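PDB 3ZIL: AAR187Cp from Eremothecium gossypii, which probably regulates the establishment of sister-chromatid cohesion by acting on cohesin, through a helical Wap1 domain that makes up nearly all of this fragment. Local coordinates for residues C57-V61 with K62-R66. Residues are numbered along the deposited sequence; the frame is centred on the assembly and turned at random.
Sequences CQYIV and KYRHR
A wider, pi-type turn widens helix 54-72 at residues 62-64, and across it Tyr-59 meets Tyr-63 and Arg-64 while Val-61 meets His-65. Lys-62 N enters the turn with a fairly straight i to i+4 bond to Gln-58 O, 2.8 Å long; within it, Tyr-63 N makes a bent one to Tyr-59 O at 3.0 Å. Arg-64 N approaches Ile-60 O from 34° out of its carbonyl plane. At the step beyond, a water stands between Val-61 O, to which it donates at 2.7 Å, and His-65 N, from which it accepts, in place of the direct i to i+4 bond. In this all-helical Wap1 domain the distorted helix packs on helix 20-27, where Tyr-59 touches Ser-21 and Leu-24. With CG turned anti to the backbone N (chi1 177°), Tyr-59 presents one ring face to Tyr-63 CB and brings Tyr-59 CD2 to the edge of the Tyr-63 ring, 3.5 Å from Tyr-63 CD2. Tyr-59 OH lies 3.3 Å from Arg-64 CD; the guanidinium beyond forms salt bridges with Glu-67 and Asp-25. Were Tyr-59 cut back to an alanine, the Tyr-63 ring edge and the Arg-64 methylenes would probably lose their aromatic neighbour. On another side of the helix, Val-61 CG2 sits over the His-65 ring, 4.1 Å from its centroid, in a CH-pi contact, while His-65 NE2 hydrogen-bonds Ile-94 O.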
loop_
_atom_site.group_PDB
_atom_site.type_symbol
_atom_site.label_atom_id
_atom_site.label_comp_id
_atom_site.label_asym_id
_atom_site.label_seq_id
_atom_site.Cartn_x
_atom_site.Cartn_y
_atom_site.Cartn_z
ATOM N N CYS A 57 -1.721 -20.033 26.642
ATOM C CA CYS A 57 -2.260 -18.898 25.916
ATOM C C CYS A 57 -3.708 -18.592 26.315
ATOM O O CYS A 57 -4.044 -17.449 26.517
ATOM C CB CYS A 57 -2.140 -19.062 24.398
ATOM S SG CYS A 57 -0.450 -19.123 23.730
ATOM N N GLN A 58 -4.557 -19.602 26.421
ATOM C CA GLN A 58 -5.960 -19.428 26.805
ATOM C C GLN A 58 -6.050 -18.864 28.212
ATOM O O GLN A 58 -6.717 -17.847 28.466
ATOM C CB GLN A 58 -6.714 -20.760 26.670
ATOM C CG GLN A 58 -7.171 -21.071 25.246
ATOM C CD GLN A 58 -7.385 -22.578 25.006
ATOM O OE1 GLN A 58 -6.424 -23.355 24.892
ATOM N NE2 GLN A 58 -8.651 -22.993 24.920
ATOM N N TYR A 59 -5.266 -19.465 29.098
ATOM C CA TYR A 59 -5.124 -18.990 30.459
ATOM C C TYR A 59 -4.780 -17.482 30.531
ATOM O O TYR A 59 -5.496 -16.682 31.173
ATOM C CB TYR A 59 -4.101 -19.840 31.226
ATOM C CG TYR A 59 -3.912 -19.307 32.614
ATOM C CD1 TYR A 59 -2.965 -18.321 32.847
ATOM C CD2 TYR A 59 -4.724 -19.733 33.694
ATOM C CE1 TYR A 59 -2.793 -17.767 34.092
ATOM C CE2 TYR A 59 -4.550 -19.191 34.981
ATOM C CZ TYR A 59 -3.576 -18.179 35.152
ATOM O OH TYR A 59 -3.293 -17.557 36.348
ATOM N N ILE A 60 -3.681 -17.082 29.892
ATOM C CA ILE A 60 -3.311 -15.646 29.824
ATOM C C ILE A 60 -4.492 -14.804 29.370
ATOM O O ILE A 60 -4.855 -13.754 29.967
ATOM C CB ILE A 60 -2.071 -15.430 28.911
ATOM C CG1 ILE A 60 -0.830 -16.076 29.540
ATOM C CG2 ILE A 60 -1.859 -13.941 28.616
ATOM C CD1 ILE A 60 0.329 -16.276 28.525
ATOM N N VAL A 61 -5.152 -15.241 28.316
ATOM C CA VAL A 61 -6.092 -14.313 27.701
ATOM C C VAL A 61 -7.306 -14.224 28.621
ATOM O O VAL A 61 -7.846 -13.120 28.838
ATOM C CB VAL A 61 -6.418 -14.775 26.250
ATOM C CG1 VAL A 61 -7.738 -14.210 25.764
ATOM C CG2 VAL A 61 -5.279 -14.375 25.330
ATOM N N LYS A 62 -7.703 -15.357 29.243
ATOM C CA LYS A 62 -8.902 -15.288 30.119
ATOM C C LYS A 62 -8.707 -14.567 31.407
ATOM O O LYS A 62 -9.666 -14.049 31.950
ATOM C CB LYS A 62 -9.437 -16.681 30.519
ATOM C CG LYS A 62 -9.890 -17.537 29.346
ATOM C CD LYS A 62 -10.393 -18.920 29.788
ATOM C CE LYS A 62 -11.715 -18.802 30.544
ATOM N NZ LYS A 62 -12.718 -19.853 30.181
ATOM N N TYR A 63 -7.507 -14.656 31.968
ATOM C CA TYR A 63 -7.312 -14.315 33.348
ATOM C C TYR A 63 -6.199 -13.355 33.612
ATOM O O TYR A 63 -6.251 -12.723 34.653
ATOM C CB TYR A 63 -6.978 -15.531 34.200
ATOM C CG TYR A 63 -8.025 -16.577 34.178
ATOM C CD1 TYR A 63 -9.333 -16.300 34.584
ATOM C CD2 TYR A 63 -7.704 -17.881 33.770
ATOM C CE1 TYR A 63 -10.306 -17.282 34.552
ATOM C CE2 TYR A 63 -8.634 -18.870 33.773
ATOM C CZ TYR A 63 -9.920 -18.563 34.174
ATOM O OH TYR A 63 -10.828 -19.552 34.147
ATOM N N ARG A 64 -5.154 -13.321 32.772
ATOM C CA ARG A 64 -4.055 -12.400 33.038
ATOM C C ARG A 64 -3.636 -11.529 31.855
ATOM O O ARG A 64 -2.503 -11.164 31.753
ATOM C CB ARG A 64 -2.866 -13.186 33.656
ATOM C CG ARG A 64 -3.380 -13.875 34.908
ATOM C CD ARG A 64 -2.284 -14.531 35.695
ATOM N NE ARG A 64 -1.353 -13.557 36.218
ATOM C CZ ARG A 64 -0.306 -13.883 36.963
ATOM N NH1 ARG A 64 -0.057 -15.153 37.276
ATOM N NH2 ARG A 64 0.492 -12.935 37.377
ATOM N N HIS A 65 -4.559 -11.235 30.945
ATOM C CA HIS A 65 -4.203 -10.603 29.718
ATOM C C HIS A 65 -3.591 -9.210 29.968
ATOM O O HIS A 65 -2.499 -8.873 29.466
ATOM C CB HIS A 65 -5.434 -10.546 28.826
ATOM C CG HIS A 65 -5.116 -10.460 27.354
ATOM N ND1 HIS A 65 -6.078 -10.421 26.389
ATOM C CD2 HIS A 65 -3.861 -10.400 26.684
ATOM C CE1 HIS A 65 -5.475 -10.351 25.176
ATOM N NE2 HIS A 65 -4.108 -10.318 25.375
ATOM N N ARG A 66 -4.227 -8.387 30.791
ATOM C CA ARG A 66 -3.674 -7.052 31.019
ATOM C C ARG A 66 -2.309 -7.060 31.700
ATOM O O ARG A 66 -1.462 -6.271 31.333
ATOM C CB ARG A 66 -4.591 -6.158 31.853
ATOM C CG ARG A 66 -3.738 -4.995 32.416
ATOM C CD ARG A 66 -4.276 -4.308 33.632
ATOM N NE ARG A 66 -4.567 -5.184 34.770
ATOM C CZ ARG A 66 -3.662 -5.437 35.707
ATOM N NH1 ARG A 66 -2.430 -4.936 35.592
ATOM N NH2 ARG A 66 -3.974 -6.197 36.732
HETATM O O HOH W 1 -7.691 -11.547 31.078
#